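Local coordinates for protein yersinopine dehydrogenase (Yersinia pestis, PDB 6C4M) that catalyses the NADPH-dependent reductive condensation of pyruvate with an amino-acid-derived intermediate, the last step in making the metallophore yersinopine, at residues S335-R340 / L357-T362; H260-L265 / A301-D306. One frame throughout, in Å; residues are numbered along the deposited sequence.

Contact 1: residues S335-R340 / L357-T362; sequences SMVSRR and LFVRYT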
loop_
_atom_site.group_PDB
_atom_site.type_symbol
_atom_site.label_atom_id
_atom_site.label_comp_id
_atom_site.label_asym_id
_atom_site.label_seq_id
_atom_site.Cartn_x
_atom_site.Cartn_y
_atom_site.Cartn_z
ATOM N N SER A 335 -2.666 1.065 -13.932
ATOM C CA SER A 335 -1.250 0.974 -13.580
ATOM C C SER A 335 -1.023 0.192 -12.287
ATOM O O SER A 335 0.076 -0.330 -12.077
ATOM C CB SER A 335 -0.675 2.374 -13.417
ATOM O OG SER A 335 -1.384 3.026 -12.373
ATOM N N MET A 336 -2.031 0.134 -11.406
ATOM C CA MET A 336 -2.011 -0.714 -10.224
ATOM C C MET A 336 -2.597 -2.088 -10.535
ATOM O O MET A 336 -1.894 -3.095 -10.471
ATOM C CB MET A 336 -2.770 -0.026 -9.089
ATOM C CG MET A 336 -2.169 1.301 -8.710
ATOM S SD MET A 336 -0.456 1.075 -7.994
ATOM C CE MET A 336 -0.908 0.538 -6.375
ATOM N N VAL A 337 -3.860 -2.147 -10.946
ATOM C CA VAL A 337 -4.493 -3.425 -11.257
ATOM C C VAL A 337 -4.785 -3.477 -12.750
ATOM O O VAL A 337 -5.707 -2.808 -13.230
ATOM C CB VAL A 337 -5.780 -3.639 -10.444
ATOM C CG1 VAL A 337 -6.436 -4.954 -10.841
ATOM C CG2 VAL A 337 -5.457 -3.609 -8.937
ATOM N N SER A 338 -4.086 -4.354 -13.464
ATOM C CA SER A 338 -4.191 -4.364 -14.908
ATOM C C SER A 338 -5.559 -4.904 -15.350
ATOM O O SER A 338 -6.263 -5.604 -14.609
ATOM C CB SER A 338 -3.074 -5.216 -15.505
ATOM O OG SER A 338 -3.273 -6.560 -15.105
ATOM N N ARG A 339 -5.938 -4.582 -16.590
ATOM C CA ARG A 339 -7.145 -5.196 -17.141
ATOM C C ARG A 339 -6.944 -6.687 -17.293
ATOM O O ARG A 339 -7.891 -7.461 -17.150
ATOM C CB ARG A 339 -7.528 -4.589 -18.510
ATOM C CG ARG A 339 -7.964 -3.136 -18.481
ATOM C CD ARG A 339 -9.043 -2.893 -17.459
ATOM N NE ARG A 339 -10.168 -3.830 -17.586
ATOM C CZ ARG A 339 -11.284 -3.747 -16.875
ATOM N NH1 ARG A 339 -11.464 -2.741 -16.026
ATOM N NH2 ARG A 339 -12.225 -4.664 -17.023
ATOM N N ARG A 340 -5.721 -7.117 -17.587
ATOM C CA ARG A 340 -5.465 -8.551 -17.612
ATOM C C ARG A 340 -5.786 -9.190 -16.260
ATOM O O ARG A 340 -6.373 -10.279 -16.204
ATOM C CB ARG A 340 -4.016 -8.826 -17.991
ATOM C CG ARG A 340 -3.721 -10.307 -18.253
ATOM C CD ARG A 340 -2.235 -10.632 -18.053
ATOM N NE ARG A 340 -2.095 -11.866 -17.273
ATOM C CZ ARG A 340 -1.464 -11.990 -16.114
ATOM N NH1 ARG A 340 -0.837 -10.968 -15.540
ATOM N NH2 ARG A 340 -1.437 -13.179 -15.535
ATOM N N LEU A 357 -5.178 -8.747 -5.393
ATOM C CA LEU A 357 -6.069 -8.190 -4.386
ATOM C C LEU A 357 -5.345 -7.277 -3.415
ATOM O O LEU A 357 -5.909 -6.246 -3.009
ATOM C CB LEU A 357 -6.783 -9.318 -3.641
ATOM C CG LEU A 357 -7.872 -10.038 -4.441
ATOM C CD1 LEU A 357 -8.240 -11.379 -3.755
ATOM C CD2 LEU A 357 -9.107 -9.124 -4.571
ATOM N N PHE A 358 -4.103 -7.647 -3.001
ATOM C CA PHE A 358 -3.329 -6.752 -2.149
ATOM C C PHE A 358 -3.076 -5.439 -2.862
ATOM O O PHE A 358 -3.219 -4.361 -2.271
ATOM C CB PHE A 358 -2.001 -7.402 -1.694
ATOM C CG PHE A 358 -1.242 -6.542 -0.730
ATOM C CD1 PHE A 358 -0.429 -5.529 -1.189
ATOM C CD2 PHE A 358 -1.400 -6.700 0.633
ATOM C CE1 PHE A 358 0.245 -4.703 -0.304
ATOM C CE2 PHE A 358 -0.721 -5.894 1.514
ATOM C CZ PHE A 358 0.103 -4.885 1.032
ATOM N N VAL A 359 -2.758 -5.499 -4.152
ATOM C CA VAL A 359 -2.527 -4.260 -4.890
ATOM C C VAL A 359 -3.813 -3.450 -4.933
ATOM O O VAL A 359 -3.819 -2.234 -4.676
ATOM C CB VAL A 359 -1.968 -4.550 -6.301
ATOM C CG1 VAL A 359 -1.873 -3.272 -7.107
ATOM C CG2 VAL A 359 -0.574 -5.149 -6.221
ATOM N N ARG A 360 -4.929 -4.118 -5.222
ATOM C CA ARG A 360 -6.206 -3.419 -5.245
ATOM C C ARG A 360 -6.470 -2.659 -3.946
ATOM O O ARG A 360 -6.752 -1.459 -3.975
ATOM C CB ARG A 360 -7.326 -4.412 -5.527
ATOM C CG ARG A 360 -8.570 -3.716 -5.950
ATOM C CD ARG A 360 -9.654 -3.978 -5.000
ATOM N NE ARG A 360 -10.816 -3.196 -5.365
ATOM C CZ ARG A 360 -11.814 -2.930 -4.554
ATOM N NH1 ARG A 360 -11.816 -3.427 -3.307
ATOM N NH2 ARG A 360 -12.810 -2.173 -5.009
ATOM N N TYR A 361 -6.367 -3.333 -2.782
ATOM C CA TYR A 361 -6.663 -2.642 -1.529
ATOM C C TYR A 361 -5.632 -1.578 -1.179
ATOM O O TYR A 361 -5.972 -0.569 -0.549
ATOM C CB TYR A 361 -6.854 -3.662 -0.407
ATOM C CG TYR A 361 -8.249 -4.209 -0.504
ATOM C CD1 TYR A 361 -9.307 -3.558 0.115
ATOM C CD2 TYR A 361 -8.527 -5.343 -1.258
ATOM C CE1 TYR A 361 -10.617 -4.016 -0.024
ATOM C CE2 TYR A 361 -9.831 -5.807 -1.408
ATOM C CZ TYR A 361 -10.873 -5.144 -0.793
ATOM O OH TYR A 361 -12.167 -5.643 -0.926
ATOM N N THR A 362 -4.377 -1.760 -1.566
ATOM C CA THR A 362 -3.411 -0.672 -1.409
ATOM C C THR A 362 -3.840 0.536 -2.237
ATOM O O THR A 362 -3.894 1.665 -1.736
ATOM C CB THR A 362 -2.020 -1.168 -1.806
ATOM O OG1 THR A 362 -1.681 -2.280 -0.995
ATOM C CG2 THR A 362 -0.922 -0.061 -1.692
#
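The carbonyl oxygen of Phe358 takes two donors from Thr362: the helical Thr362 N, and Thr362 OG1, which bonds Phe358 O at 2.9 Å from above the carbonyl plane with a C=O...O angle of 141°. The threonine hydroxyl is thus folded back onto the same helical turn that carries Val359 and Arg360 to the 335-340 segment. No hydrogen bond joins the two segments; the side chains meet through apolar atoms, and a backbone carbonyl oxygen comes up against one of the methyls. Val359 CG1, anti to the backbone N (chi1 174°), is this central group, lying 3.4 Å from Met336 O and also touching Met336 CB and Val337 CG2. The methionine chain bends at chi2 and chi3, which brings its terminal CE within 4.0 Å of the same Val359 methyl. Beside it, Val337 CG2 rests on the helix backbone, 3.8 Å from Arg360 CA. Ser338 then acts as N-cap of helix 339-344, its OG bonded to Trp341 N, so the contact presses the lead-in of one helix against the flank of helix 350-364. Only the root of Arg360 takes part: CB meets Val337 CG2 at 4.0 Å, while the guanidinium leads away and its NH2 bonds Tyr330 O. At the dimer interface, Thr362 packs on Thr362 of the second subunit, and Met336 on Val292 of that subunit.

Contact 2: residues H260-L265 / A301-D306; sequences HPPLAL and AGLADD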
loop_
_atom_site.group_PDB
_atom_site.type_symbol
_atom_site.label_atom_id
_atom_site.label_comp_id
_atom_site.label_asym_id
_atom_site.label_seq_id
_atom_site.Cartn_x
_atom_site.Cartn_y
_atom_site.Cartn_z
ATOM N N HIS A 260 -16.080 -8.195 4.026
ATOM C CA HIS A 260 -16.106 -7.976 5.471
ATOM C C HIS A 260 -15.477 -9.098 6.272
ATOM O O HIS A 260 -14.718 -8.796 7.212
ATOM C CB HIS A 260 -17.542 -7.714 5.936
ATOM C CG HIS A 260 -17.969 -6.301 5.729
ATOM N ND1 HIS A 260 -19.144 -5.781 6.235
ATOM C CD2 HIS A 260 -17.394 -5.308 5.010
ATOM C CE1 HIS A 260 -19.258 -4.518 5.857
ATOM N NE2 HIS A 260 -18.214 -4.210 5.107
ATOM N N PRO A 261 -15.773 -10.375 6.052
ATOM C CA PRO A 261 -15.281 -11.377 7.017
ATOM C C PRO A 261 -13.761 -11.421 7.077
ATOM O O PRO A 261 -13.186 -11.498 8.171
ATOM C CB PRO A 261 -15.890 -12.695 6.515
ATOM C CG PRO A 261 -17.215 -12.245 5.885
ATOM C CD PRO A 261 -16.809 -10.950 5.170
ATOM N N PRO A 262 -13.053 -11.343 5.948
ATOM C CA PRO A 262 -11.576 -11.381 6.042
ATOM C C PRO A 262 -10.989 -10.192 6.778
ATOM O O PRO A 262 -10.023 -10.347 7.548
ATOM C CB PRO A 262 -11.135 -11.410 4.577
ATOM C CG PRO A 262 -12.293 -11.984 3.855
ATOM C CD PRO A 262 -13.504 -11.451 4.560
ATOM N N LEU A 263 -11.549 -9.003 6.557
ATOM C CA LEU A 263 -11.062 -7.791 7.207
ATOM C C LEU A 263 -11.522 -7.715 8.655
ATOM O O LEU A 263 -10.725 -7.438 9.553
ATOM C CB LEU A 263 -11.558 -6.557 6.438
ATOM C CG LEU A 263 -10.670 -5.971 5.343
ATOM C CD1 LEU A 263 -9.986 -7.056 4.543
ATOM C CD2 LEU A 263 -11.500 -5.054 4.457
ATOM N N ALA A 264 -12.805 -7.957 8.892
ATOM C CA ALA A 264 -13.389 -7.723 10.202
ATOM C C ALA A 264 -13.020 -8.824 11.186
ATOM O O ALA A 264 -13.066 -8.607 12.399
ATOM C CB ALA A 264 -14.923 -7.616 10.093
ATOM N N LEU A 265 -12.733 -10.022 10.687
ATOM C CA LEU A 265 -12.453 -11.174 11.526
ATOM C C LEU A 265 -10.965 -11.524 11.548
ATOM O O LEU A 265 -10.586 -12.571 12.075
ATOM C CB LEU A 265 -13.283 -12.374 11.048
ATOM C CG LEU A 265 -14.808 -12.193 10.955
ATOM C CD1 LEU A 265 -15.453 -13.534 10.623
ATOM C CD2 LEU A 265 -15.407 -11.630 12.258
ATOM N N ALA A 301 -9.187 -14.207 -0.737
ATOM C CA ALA A 301 -9.189 -15.079 -1.900
ATOM C C ALA A 301 -9.756 -16.456 -1.566
ATOM O O ALA A 301 -10.492 -17.031 -2.367
ATOM C CB ALA A 301 -7.768 -15.194 -2.440
ATOM N N GLY A 302 -9.380 -17.024 -0.414
ATOM C CA GLY A 302 -9.868 -18.351 -0.052
ATOM C C GLY A 302 -11.367 -18.393 0.198
ATOM O O GLY A 302 -12.044 -19.376 -0.143
ATOM N N LEU A 303 -11.911 -17.350 0.829
ATOM C CA LEU A 303 -13.361 -17.306 1.035
ATOM C C LEU A 303 -14.127 -17.207 -0.290
ATOM O O LEU A 303 -15.182 -17.844 -0.463
ATOM C CB LEU A 303 -13.706 -16.136 1.968
ATOM C CG LEU A 303 -15.187 -15.913 2.307
ATOM C CD1 LEU A 303 -15.749 -17.118 3.015
ATOM C CD2 LEU A 303 -15.378 -14.657 3.136
ATOM N N ALA A 304 -13.619 -16.423 -1.242
ATOM C CA ALA A 304 -14.202 -16.423 -2.582
ATOM C C ALA A 304 -14.175 -17.822 -3.198
ATOM O O ALA A 304 -15.148 -18.242 -3.834
ATOM C CB ALA A 304 -13.455 -15.417 -3.474
ATOM N N ASP A 305 -13.057 -18.552 -3.044
ATOM C CA ASP A 305 -13.023 -19.946 -3.498
ATOM C C ASP A 305 -14.128 -20.760 -2.831
ATOM O O ASP A 305 -14.722 -21.636 -3.461
ATOM C CB ASP A 305 -11.674 -20.614 -3.176
ATOM C CG ASP A 305 -10.538 -20.116 -4.007
ATOM O OD1 ASP A 305 -10.750 -19.761 -5.185
ATOM O OD2 ASP A 305 -9.406 -20.146 -3.471
ATOM N N ASP A 306 -14.360 -20.532 -1.534
ATOM C CA ASP A 306 -15.368 -21.293 -0.799
ATOM C C ASP A 306 -16.777 -21.017 -1.351
ATOM O O ASP A 306 -17.585 -21.940 -1.535
ATOM C CB ASP A 306 -15.311 -20.939 0.690
ATOM C CG ASP A 306 -14.066 -21.492 1.407
ATOM O OD1 ASP A 306 -13.244 -22.204 0.786
ATOM O OD2 ASP A 306 -13.932 -21.218 2.621
#
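This is a small apolar contact between two buried helix flanks: a pair of consecutive prolines on helix 255-264 meets one leucine of helix 294-313. Leu303 reaches across with a single methyl, CD2, which lies 3.9 Å from Pro261 CB and 4.0 Å from Pro262 CD, so that one carbon touches both pyrrolidine rings. Full extension brings it there: CG stands anti to the backbone N (chi1 180°) and CD2 continues anti to CA, spanning backbones whose closest alpha carbons, Pro262 CA and Leu303 CA, are 8.0 Å apart. The leucine chain runs roughly at right angles to both proline side chains. Having no N-H to give to the preceding turn, the prolines kink helix 255-264, yet Pro261 O still accepts from Leu265 N at 3.0 Å. Helix 425-445 joins the packing as a third member, with Leu430 on Pro261 and Ala427 on Leu303; Asp306 also bonds Ala427 N through OD2 and pairs with Arg309 through OD1. His260, inferred to be the proton donor or acceptor of the active site, directly precedes the prolines. Its CB points away from 301-306, and its ND1 is hydrogen-bonded to Asp406 OD1.

How the contacts relate
Both contacts are buried and apolar, without a hydrogen bond across either pair of segments, but they differ in place. Contact 2 lies nearer the middle of the chain, its centre about 16 Å from that of the chain, on the helix that carries His260; contact 1, at about 26 Å, borders the second subunit. Contact 1 sets a loop leading into a helix against a helix and lets a backbone carbonyl into the packing, whereas contact 2 is helix against helix through side chains alone and buries about half as much surface. Helix 294-313 links them: Leu357 CD1 of contact 1 packs 4.1 Å from Ala301 CB of contact 2, although the contact centres are about 18 Å apart.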